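Local coordinates for vacuolar aminopeptidase 1 (Saccharomyces cerevisiae, PDB 5JGF), which removes amino acids, preferably neutral or hydrophobic ones, from the N-terminus of peptides as a zinc-dependent dodecameric enzyme of the yeast vacuole, at residues N40-S45 and G59-I64; N69-I74 and T291-D296; L348-F353 and A433-H438. All blocks are in the same frame, centred on the assembly; numbering follows the deposited sequence.

Contact 1: residues N40-S45 and G59-I64; sequences NFKYLS and GKFYTI
Tyr43 and Tyr62 meet ring against ring where two parallel strands run side by side, and the path of the Tyr43 side chain can be followed atom by atom. Its CB sits 3.6 Å from Tyr62 CZ, near the phenolic end of that ring. Beyond CB, the CG atom is anti to the backbone N (chi1 171°), which sends the side chain across that of Tyr62 at about a right angle. CD2 then comes 3.5 Å from Tyr62 CE2, giving an offset edge-to-face pair with the edge of Tyr43 toward the face of Tyr62 and the planes at 63°. CE2 reaches further along the strand to Ile64 CG1, and the tip OH shares a water with the carbonyl oxygen of Ile64.

The backbones are joined by a short parallel bridge: Lys42 N donates to Lys60 O over 2.8 Å, Tyr62 N to Lys42 O, and Leu44 N to Tyr62 O. It adds strand 42-43 as the outermost member, within the chain, of the large mixed sheet of this M18 peptidase, just after a Schellman motif at Asn40 ends helix 25-38. Ala33 and Leu36 of that helix pack on the Tyr62 side chain, and its Asp37 is hydrogen-bonded to the Tyr62 OH.

Phe41 lays one ring face over Lys60 CB, a CH-pi contact 3.8 Å from CB to the ring centroid, while the lysine's amino end runs on to the carbonyl of Ala278. On the other side of the sheet Leu44 CD1 lies 3.7 Å from Phe61 CD2, and the extended Lys42 chain runs alongside the same ring. Thr63 OG1 donates a 2.6 Å hydrogen bond to Leu44 O.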
loop_
_atom_site.group_PDB
_atom_site.type_symbol
_atom_site.label_atom_id
_atom_site.label_comp_id
_atom_site.label_asym_id
_atom_site.label_seq_id
_atom_site.Cartn_x
_atom_site.Cartn_y
_atom_site.Cartn_z
ATOM N N ASN D 40 4.926 -0.394 -68.364
ATOM C CA ASN D 40 3.820 -0.880 -69.171
ATOM C C ASN D 40 2.711 -1.685 -68.508
ATOM O O ASN D 40 2.161 -2.605 -69.116
ATOM C CB ASN D 40 4.388 -1.653 -70.363
ATOM C CG ASN D 40 5.400 -0.833 -71.145
ATOM O OD1 ASN D 40 6.590 -1.150 -71.174
ATOM N ND2 ASN D 40 4.930 0.239 -71.773
ATOM N N PHE D 41 2.386 -1.354 -67.262
ATOM C CA PHE D 41 1.278 -2.014 -66.579
ATOM C C PHE D 41 0.104 -1.084 -66.865
ATOM O O PHE D 41 0.220 0.131 -66.710
ATOM C CB PHE D 41 1.510 -2.100 -65.064
ATOM C CG PHE D 41 2.364 -3.263 -64.637
ATOM C CD1 PHE D 41 3.723 -3.293 -64.923
ATOM C CD2 PHE D 41 1.804 -4.326 -63.929
ATOM C CE1 PHE D 41 4.517 -4.365 -64.507
ATOM C CE2 PHE D 41 2.587 -5.402 -63.507
ATOM C CZ PHE D 41 3.948 -5.420 -63.798
ATOM N N LYS D 42 -1.018 -1.644 -67.294
ATOM C CA LYS D 42 -2.189 -0.842 -67.622
ATOM C C LYS D 42 -3.090 -0.604 -66.418
ATOM O O LYS D 42 -3.498 -1.547 -65.745
ATOM C CB LYS D 42 -2.977 -1.537 -68.734
ATOM C CG LYS D 42 -4.291 -0.875 -69.114
ATOM C CD LYS D 42 -5.019 -1.745 -70.133
ATOM C CE LYS D 42 -6.390 -1.197 -70.488
ATOM N NZ LYS D 42 -7.126 -2.150 -71.368
ATOM N N TYR D 43 -3.403 0.659 -66.151
ATOM C CA TYR D 43 -4.273 0.993 -65.030
ATOM C C TYR D 43 -5.730 0.693 -65.339
ATOM O O TYR D 43 -6.235 1.046 -66.406
ATOM C CB TYR D 43 -4.141 2.470 -64.653
ATOM C CG TYR D 43 -5.181 2.911 -63.644
ATOM C CD1 TYR D 43 -6.355 3.547 -64.050
ATOM C CD2 TYR D 43 -5.013 2.645 -62.284
ATOM C CE1 TYR D 43 -7.340 3.907 -63.124
ATOM C CE2 TYR D 43 -5.987 2.997 -61.354
ATOM C CZ TYR D 43 -7.146 3.627 -61.779
ATOM O OH TYR D 43 -8.108 3.979 -60.859
ATOM N N LEU D 44 -6.399 0.042 -64.393
ATOM C CA LEU D 44 -7.808 -0.304 -64.527
ATOM C C LEU D 44 -8.581 0.303 -63.359
ATOM O O LEU D 44 -8.198 0.136 -62.203
ATOM C CB LEU D 44 -7.992 -1.819 -64.507
ATOM C CG LEU D 44 -7.278 -2.657 -65.570
ATOM C CD1 LEU D 44 -7.600 -4.126 -65.341
ATOM C CD2 LEU D 44 -7.722 -2.222 -66.963
ATOM N N SER D 45 -9.665 1.004 -63.662
ATOM C CA SER D 45 -10.481 1.617 -62.620
ATOM C C SER D 45 -11.442 0.604 -62.016
ATOM O O SER D 45 -12.075 -0.165 -62.736
ATOM C CB SER D 45 -11.286 2.784 -63.193
ATOM O OG SER D 45 -12.181 3.291 -62.222
ATOM N N GLY D 59 -2.148 -10.074 -69.597
ATOM C CA GLY D 59 -1.375 -8.848 -69.631
ATOM C C GLY D 59 -0.923 -8.354 -68.271
ATOM O O GLY D 59 -1.009 -9.072 -67.274
ATOM N N LYS D 60 -0.434 -7.120 -68.244
ATOM C CA LYS D 60 0.048 -6.493 -67.019
ATOM C C LYS D 60 -0.871 -5.335 -66.651
ATOM O O LYS D 60 -1.051 -4.401 -67.437
ATOM C CB LYS D 60 1.477 -5.989 -67.228
ATOM C CG LYS D 60 2.452 -7.098 -67.591
ATOM C CD LYS D 60 3.808 -6.550 -67.995
ATOM C CE LYS D 60 4.731 -7.668 -68.466
ATOM N NZ LYS D 60 5.996 -7.124 -69.032
ATOM N N PHE D 61 -1.456 -5.399 -65.457
ATOM C CA PHE D 61 -2.367 -4.353 -65.011
ATOM C C PHE D 61 -2.198 -4.013 -63.535
ATOM O O PHE D 61 -1.419 -4.634 -62.811
ATOM C CB PHE D 61 -3.827 -4.783 -65.206
ATOM C CG PHE D 61 -4.099 -5.501 -66.501
ATOM C CD1 PHE D 61 -3.799 -6.853 -66.642
ATOM C CD2 PHE D 61 -4.673 -4.829 -67.573
ATOM C CE1 PHE D 61 -4.065 -7.523 -67.834
ATOM C CE2 PHE D 61 -4.943 -5.494 -68.771
ATOM C CZ PHE D 61 -4.639 -6.841 -68.898
ATOM N N TYR D 62 -2.946 -3.007 -63.103
ATOM C CA TYR D 62 -2.967 -2.612 -61.705
ATOM C C TYR D 62 -4.180 -1.727 -61.491
ATOM O O TYR D 62 -4.678 -1.104 -62.430
ATOM C CB TYR D 62 -1.680 -1.881 -61.287
ATOM C CG TYR D 62 -1.547 -0.440 -61.738
ATOM C CD1 TYR D 62 -1.060 -0.122 -63.007
ATOM C CD2 TYR D 62 -1.876 0.610 -60.879
ATOM C CE1 TYR D 62 -0.897 1.203 -63.404
ATOM C CE2 TYR D 62 -1.719 1.937 -61.266
ATOM C CZ TYR D 62 -1.228 2.227 -62.528
ATOM O OH TYR D 62 -1.062 3.536 -62.905
ATOM N N THR D 63 -4.680 -1.706 -60.260
ATOM C CA THR D 63 -5.824 -0.877 -59.930
ATOM C C THR D 63 -5.556 -0.260 -58.566
ATOM O O THR D 63 -4.665 -0.706 -57.837
ATOM C CB THR D 63 -7.136 -1.696 -59.893
ATOM O OG1 THR D 63 -8.247 -0.806 -59.737
ATOM C CG2 THR D 63 -7.124 -2.699 -58.737
ATOM N N ILE D 64 -6.319 0.770 -58.228
ATOM C CA ILE D 64 -6.138 1.451 -56.959
ATOM C C ILE D 64 -7.483 1.711 -56.311
ATOM O O ILE D 64 -8.463 2.015 -56.992
ATOM C CB ILE D 64 -5.414 2.800 -57.160
ATOM C CG1 ILE D 64 -4.047 2.556 -57.805
ATOM C CG2 ILE D 64 -5.249 3.521 -55.821
ATOM C CD1 ILE D 64 -3.321 3.827 -58.195
HETATM O O HOH W 1 -9.852 2.408 -59.209
#

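Contact 2: residues N69-I74 and T291-D296; sequences NLSAFI and TVTLYD
Leu294 O accepts two hydrogen bonds from one residue and its successor: Asn69 ND2 at 2.8 Å, from above the carbonyl plane, and Leu70 N, which lies in that plane. The same doubling recurs at Ala72 O, gripped by Val292 N and, over 2.8 Å, by Thr291 OG1. These are antiparallel neighbours in the mixed sheet of the zinc peptidase fold, with Leu70-Leu294 and Ala72-Val292 as hydrogen-bonded pairs. The straightest link, 173° at the hydrogen, joins Ala72 N to Val292 O.

At the non-hydrogen-bonded pair between them, Ser71 OG and Thr293 OG1, both buried, share one hydrogen bond of 2.9 Å, in which either may be the donor. Asn69 extends its amide toward strand 289-295 because CG is anti to the backbone N (chi1 -176°), and Leu294 O then falls within the amide plane. With an alanine at Asn69, Leu294 O would probably keep its bond from Leu70 N but lose the one from the amide, and a gap would open beside Tyr295.

Packing fills in outward. On the face of Ser71 and Thr293, Phe73 CB rests against Thr291 CB and the Phe73 side chain meets helix 312-324; on the opposite face Leu70 and Leu294, loosely matched to each other, lie under helix 25-38. The Tyr295 side chain lies about 5 Å from that of the zinc ligand His91, and its CD1 stands 3.6 Å from Asn69 ND2, ring and amide planes 37° apart.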
loop_
_atom_site.group_PDB
_atom_site.type_symbol
_atom_site.label_atom_id
_atom_site.label_comp_id
_atom_site.label_asym_id
_atom_site.label_seq_id
_atom_site.Cartn_x
_atom_site.Cartn_y
_atom_site.Cartn_z
ATOM N N ASN D 69 -4.679 1.904 -51.599
ATOM C CA ASN D 69 -4.729 0.441 -51.674
ATOM C C ASN D 69 -4.486 0.114 -53.153
ATOM O O ASN D 69 -5.312 0.438 -54.006
ATOM C CB ASN D 69 -6.131 0.014 -51.215
ATOM C CG ASN D 69 -6.339 -1.496 -51.146
ATOM O OD1 ASN D 69 -7.481 -1.943 -51.025
ATOM N ND2 ASN D 69 -5.266 -2.277 -51.201
ATOM N N LEU D 70 -3.350 -0.510 -53.452
ATOM C CA LEU D 70 -3.000 -0.822 -54.835
ATOM C C LEU D 70 -2.707 -2.294 -55.080
ATOM O O LEU D 70 -2.129 -2.975 -54.235
ATOM C CB LEU D 70 -1.787 0.022 -55.253
ATOM C CG LEU D 70 -1.192 -0.133 -56.663
ATOM C CD1 LEU D 70 -0.487 1.149 -57.052
ATOM C CD2 LEU D 70 -0.227 -1.308 -56.708
ATOM N N SER D 71 -3.125 -2.782 -56.244
ATOM C CA SER D 71 -2.877 -4.165 -56.620
ATOM C C SER D 71 -2.344 -4.201 -58.044
ATOM O O SER D 71 -3.008 -3.745 -58.974
ATOM C CB SER D 71 -4.156 -4.997 -56.538
ATOM O OG SER D 71 -3.891 -6.348 -56.884
ATOM N N ALA D 72 -1.131 -4.718 -58.197
ATOM C CA ALA D 72 -0.505 -4.835 -59.507
ATOM C C ALA D 72 -0.477 -6.320 -59.813
ATOM O O ALA D 72 -0.159 -7.130 -58.939
ATOM C CB ALA D 72 0.910 -4.281 -59.469
ATOM N N PHE D 73 -0.820 -6.692 -61.041
ATOM C CA PHE D 73 -0.817 -8.099 -61.386
ATOM C C PHE D 73 -0.440 -8.399 -62.829
ATOM O O PHE D 73 -0.561 -7.551 -63.716
ATOM C CB PHE D 73 -2.174 -8.729 -61.044
ATOM C CG PHE D 73 -3.358 -8.052 -61.690
ATOM C CD1 PHE D 73 -3.983 -8.620 -62.798
ATOM C CD2 PHE D 73 -3.878 -6.871 -61.164
ATOM C CE1 PHE D 73 -5.115 -8.026 -63.368
ATOM C CE2 PHE D 73 -5.007 -6.270 -61.726
ATOM C CZ PHE D 73 -5.627 -6.851 -62.830
ATOM N N ILE D 74 0.043 -9.618 -63.030
ATOM C CA ILE D 74 0.460 -10.105 -64.336
ATOM C C ILE D 74 -0.326 -11.388 -64.578
ATOM O O ILE D 74 -0.221 -12.341 -63.805
ATOM C CB ILE D 74 1.964 -10.427 -64.350
ATOM C CG1 ILE D 74 2.758 -9.222 -63.838
ATOM C CG2 ILE D 74 2.406 -10.795 -65.767
ATOM C CD1 ILE D 74 4.236 -9.503 -63.638
ATOM N N THR D 291 0.918 -11.366 -58.458
ATOM C CA THR D 291 0.482 -10.070 -57.970
ATOM C C THR D 291 1.147 -9.618 -56.684
ATOM O O THR D 291 1.548 -10.429 -55.852
ATOM C CB THR D 291 -1.047 -10.037 -57.711
ATOM O OG1 THR D 291 -1.402 -8.785 -57.105
ATOM C CG2 THR D 291 -1.464 -11.157 -56.768
ATOM N N VAL D 292 1.279 -8.306 -56.559
ATOM C CA VAL D 292 1.781 -7.688 -55.348
ATOM C C VAL D 292 0.630 -6.751 -55.015
ATOM O O VAL D 292 0.275 -5.883 -55.815
ATOM C CB VAL D 292 3.049 -6.845 -55.559
ATOM C CG1 VAL D 292 3.310 -5.999 -54.303
ATOM C CG2 VAL D 292 4.240 -7.747 -55.819
ATOM N N THR D 293 0.011 -6.955 -53.861
ATOM C CA THR D 293 -1.087 -6.104 -53.452
ATOM C C THR D 293 -0.648 -5.376 -52.188
ATOM O O THR D 293 -0.167 -5.996 -51.239
ATOM C CB THR D 293 -2.362 -6.930 -53.219
ATOM O OG1 THR D 293 -2.750 -7.546 -54.460
ATOM C CG2 THR D 293 -3.502 -6.044 -52.735
ATOM N N LEU D 294 -0.798 -4.053 -52.218
ATOM C CA LEU D 294 -0.400 -3.168 -51.128
ATOM C C LEU D 294 -1.632 -2.626 -50.414
ATOM O O LEU D 294 -2.496 -2.002 -51.034
ATOM C CB LEU D 294 0.427 -2.015 -51.696
ATOM C CG LEU D 294 1.601 -2.457 -52.577
ATOM C CD1 LEU D 294 2.311 -1.231 -53.133
ATOM C CD2 LEU D 294 2.562 -3.323 -51.770
ATOM N N TYR D 295 -1.692 -2.857 -49.106
ATOM C CA TYR D 295 -2.830 -2.443 -48.294
ATOM C C TYR D 295 -2.598 -1.239 -47.394
ATOM O O TYR D 295 -1.476 -0.954 -46.972
ATOM C CB TYR D 295 -3.277 -3.612 -47.413
ATOM C CG TYR D 295 -3.701 -4.838 -48.185
ATOM C CD1 TYR D 295 -4.975 -4.925 -48.746
ATOM C CD2 TYR D 295 -2.825 -5.909 -48.364
ATOM C CE1 TYR D 295 -5.367 -6.052 -49.463
ATOM C CE2 TYR D 295 -3.206 -7.040 -49.082
ATOM C CZ TYR D 295 -4.476 -7.104 -49.626
ATOM O OH TYR D 295 -4.854 -8.222 -50.333
ATOM N N ASP D 296 -3.691 -0.548 -47.100
ATOM C CA ASP D 296 -3.680 0.605 -46.213
ATOM C C ASP D 296 -4.200 0.053 -44.884
ATOM O O ASP D 296 -4.600 -1.109 -44.801
ATOM C CB ASP D 296 -4.649 1.669 -46.751
ATOM C CG ASP D 296 -4.577 2.992 -45.997
ATOM O OD1 ASP D 296 -5.396 3.885 -46.310
ATOM O OD2 ASP D 296 -3.713 3.153 -45.106
#

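Contact 3: residues L348-F353 and A433-H438; sequences LYNPNF and AQLSMH. With ZN (zinc ion), chain L.
The loop carrying the zinc ligand His438 leaves strand 426-434 here, beside the residues that follow strand 339-347, so the contact borders the two-zinc active site. His438 NE2 binds a zinc ion at 2.1 Å; Asp262, Glu299 and a water also bind this metal. Away from the metal, the segments are tied by Leu348 N, which donates to Gln434 O over 2.9 Å. That bond is almost straight at the hydrogen (176°), although the donor stands well above the carbonyl plane.

Leu348 carries most of the apolar contact. Its CG lies beside the backbone N and anti to the carbonyl carbon (chi1 -89°), which lays the branch along the 433-434 backbone: CD2 touches Ala433 CB at 3.6 Å and CD1 lies over Gln434 CA. The two strands are neighbours in the central sheet of the M18 fold, and the Leu348 N bond carries their pairing one step further as they run out into loops. Leu435 answers from the other segment, its CD2 coming 3.5 Å from Tyr349 O and also packing on Asn350 CA and CB.

Asn350 opens a type I turn to Phe353, with an Asx turn in which its OD1 accepts from Asn352 N at 3.0 Å. Its ND2 donates to a water that also accepts from Ser436 N, and is hydrogen-bonded to Pro164 O of a second subunit. Ser436 OG hydrogen-bonds to Ser165 O of that subunit, and Asn352 ND2 to its Ile185 O.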
loop_
_atom_site.group_PDB
_atom_site.type_symbol
_atom_site.label_atom_id
_atom_site.label_comp_id
_atom_site.label_asym_id
_atom_site.label_seq_id
_atom_site.Cartn_x
_atom_site.Cartn_y
_atom_site.Cartn_z
ATOM N N LEU D 348 14.527 -7.421 -35.826
ATOM C CA LEU D 348 15.943 -7.753 -35.812
ATOM C C LEU D 348 16.330 -7.877 -34.344
ATOM O O LEU D 348 15.776 -7.186 -33.488
ATOM C CB LEU D 348 16.785 -6.628 -36.416
ATOM C CG LEU D 348 17.068 -6.608 -37.915
ATOM C CD1 LEU D 348 17.858 -5.343 -38.256
ATOM C CD2 LEU D 348 17.860 -7.853 -38.302
ATOM N N TYR D 349 17.278 -8.756 -34.054
ATOM C CA TYR D 349 17.763 -8.920 -32.696
ATOM C C TYR D 349 18.321 -7.575 -32.230
ATOM O O TYR D 349 19.116 -6.957 -32.936
ATOM C CB TYR D 349 18.888 -9.953 -32.676
ATOM C CG TYR D 349 19.499 -10.187 -31.313
ATOM C CD1 TYR D 349 18.826 -10.928 -30.344
ATOM C CD2 TYR D 349 20.760 -9.680 -30.998
ATOM C CE1 TYR D 349 19.398 -11.165 -29.088
ATOM C CE2 TYR D 349 21.339 -9.909 -29.748
ATOM C CZ TYR D 349 20.652 -10.652 -28.801
ATOM O OH TYR D 349 21.220 -10.891 -27.570
ATOM N N ASN D 350 17.890 -7.109 -31.060
ATOM C CA ASN D 350 18.411 -5.855 -30.505
ATOM C C ASN D 350 19.328 -6.322 -29.376
ATOM O O ASN D 350 18.853 -6.818 -28.356
ATOM C CB ASN D 350 17.285 -4.986 -29.935
ATOM C CG ASN D 350 17.790 -3.646 -29.428
ATOM O OD1 ASN D 350 18.878 -3.564 -28.856
ATOM N ND2 ASN D 350 17.002 -2.591 -29.625
ATOM N N PRO D 351 20.651 -6.168 -29.545
ATOM C CA PRO D 351 21.627 -6.596 -28.536
ATOM C C PRO D 351 21.488 -6.023 -27.132
ATOM O O PRO D 351 22.014 -6.597 -26.178
ATOM C CB PRO D 351 22.966 -6.239 -29.184
ATOM C CG PRO D 351 22.635 -5.009 -29.969
ATOM C CD PRO D 351 21.311 -5.385 -30.608
ATOM N N ASN D 352 20.788 -4.903 -26.997
ATOM C CA ASN D 352 20.619 -4.295 -25.684
ATOM C C ASN D 352 19.426 -4.848 -24.904
ATOM O O ASN D 352 19.239 -4.520 -23.732
ATOM C CB ASN D 352 20.517 -2.776 -25.824
ATOM C CG ASN D 352 21.737 -2.185 -26.508
ATOM O OD1 ASN D 352 22.821 -2.764 -26.460
ATOM N ND2 ASN D 352 21.572 -1.031 -27.137
ATOM N N PHE D 353 18.626 -5.693 -25.554
ATOM C CA PHE D 353 17.467 -6.303 -24.904
ATOM C C PHE D 353 17.446 -7.799 -25.224
ATOM O O PHE D 353 16.462 -8.316 -25.752
ATOM C CB PHE D 353 16.165 -5.654 -25.398
ATOM C CG PHE D 353 16.083 -4.173 -25.138
ATOM C CD1 PHE D 353 16.687 -3.264 -26.002
ATOM C CD2 PHE D 353 15.402 -3.689 -24.026
ATOM C CE1 PHE D 353 16.612 -1.895 -25.765
ATOM C CE2 PHE D 353 15.321 -2.317 -23.780
ATOM C CZ PHE D 353 15.928 -1.420 -24.652
ATOM N N ALA D 433 13.656 -8.009 -41.669
ATOM C CA ALA D 433 13.722 -7.622 -40.268
ATOM C C ALA D 433 14.307 -6.232 -40.078
ATOM O O ALA D 433 15.148 -5.787 -40.857
ATOM C CB ALA D 433 14.542 -8.645 -39.484
ATOM N N GLN D 434 13.854 -5.547 -39.035
ATOM C CA GLN D 434 14.348 -4.212 -38.733
ATOM C C GLN D 434 14.425 -3.994 -37.230
ATOM O O GLN D 434 13.814 -4.721 -36.445
ATOM C CB GLN D 434 13.429 -3.140 -39.330
ATOM C CG GLN D 434 12.011 -3.168 -38.775
ATOM C CD GLN D 434 11.269 -1.870 -39.010
ATOM O OE1 GLN D 434 11.490 -0.873 -38.309
ATOM N NE2 GLN D 434 10.393 -1.864 -40.004
ATOM N N LEU D 435 15.191 -2.985 -36.840
ATOM C CA LEU D 435 15.326 -2.617 -35.439
ATOM C C LEU D 435 14.345 -1.482 -35.204
ATOM O O LEU D 435 13.936 -0.806 -36.149
ATOM C CB LEU D 435 16.733 -2.091 -35.148
ATOM C CG LEU D 435 17.892 -3.074 -34.999
ATOM C CD1 LEU D 435 19.206 -2.300 -34.974
ATOM C CD2 LEU D 435 17.714 -3.880 -33.721
ATOM N N SER D 436 13.955 -1.293 -33.949
ATOM C CA SER D 436 13.091 -0.183 -33.572
ATOM C C SER D 436 11.799 -0.024 -34.362
ATOM O O SER D 436 11.451 1.089 -34.762
ATOM C CB SER D 436 13.894 1.118 -33.669
ATOM O OG SER D 436 15.166 0.981 -33.049
ATOM N N MET D 437 11.081 -1.117 -34.581
ATOM C CA MET D 437 9.827 -1.032 -35.313
ATOM C C MET D 437 8.908 -0.034 -34.595
ATOM O O MET D 437 8.868 0.012 -33.365
ATOM C CB MET D 437 9.164 -2.409 -35.377
ATOM C CG MET D 437 8.110 -2.531 -36.456
ATOM S SD MET D 437 7.369 -4.159 -36.471
ATOM C CE MET D 437 8.767 -5.172 -36.966
ATOM N N HIS D 438 8.196 0.769 -35.381
ATOM C CA HIS D 438 7.266 1.787 -34.887
ATOM C C HIS D 438 7.893 3.042 -34.296
ATOM O O HIS D 438 7.191 3.909 -33.772
ATOM C CB HIS D 438 6.266 1.187 -33.895
ATOM C CG HIS D 438 5.229 0.326 -34.547
ATOM N ND1 HIS D 438 4.114 -0.136 -33.881
ATOM C CD2 HIS D 438 5.140 -0.157 -35.810
ATOM C CE1 HIS D 438 3.382 -0.866 -34.706
ATOM N NE2 HIS D 438 3.983 -0.893 -35.881
HETATM ZN ZN ZN L . 3.539 -1.885 -37.731
HETATM O O HOH W 2 14.776 -2.793 -31.669
HETATM O O HOH W 3 2.652 -3.427 -38.849
#

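How the contacts relate
All three contacts reach one mixed sheet, yet they sample different depths of it. Contact 1 is its partly exposed margin, contact 2 its buried interior, and contact 3 the buried loops where two strands run out. Contacts 1 and 2 are continuous: strand 58-65 follows into strand 69-76, and Phe61 O and Thr63 N probably hydrogen-bond to Phe73 N and Ser71 O. Contact 3 touches neither, its centre about 37 Å from that of contact 1 and on the other side of the chain's centre. Chemistry follows place: aromatic rings and lysine chains at the margin, paired hydroxyls and carbonyl oxygens that accept two hydrogen bonds inside, and leucine packing beside a zinc ligand and a second subunit at the loops.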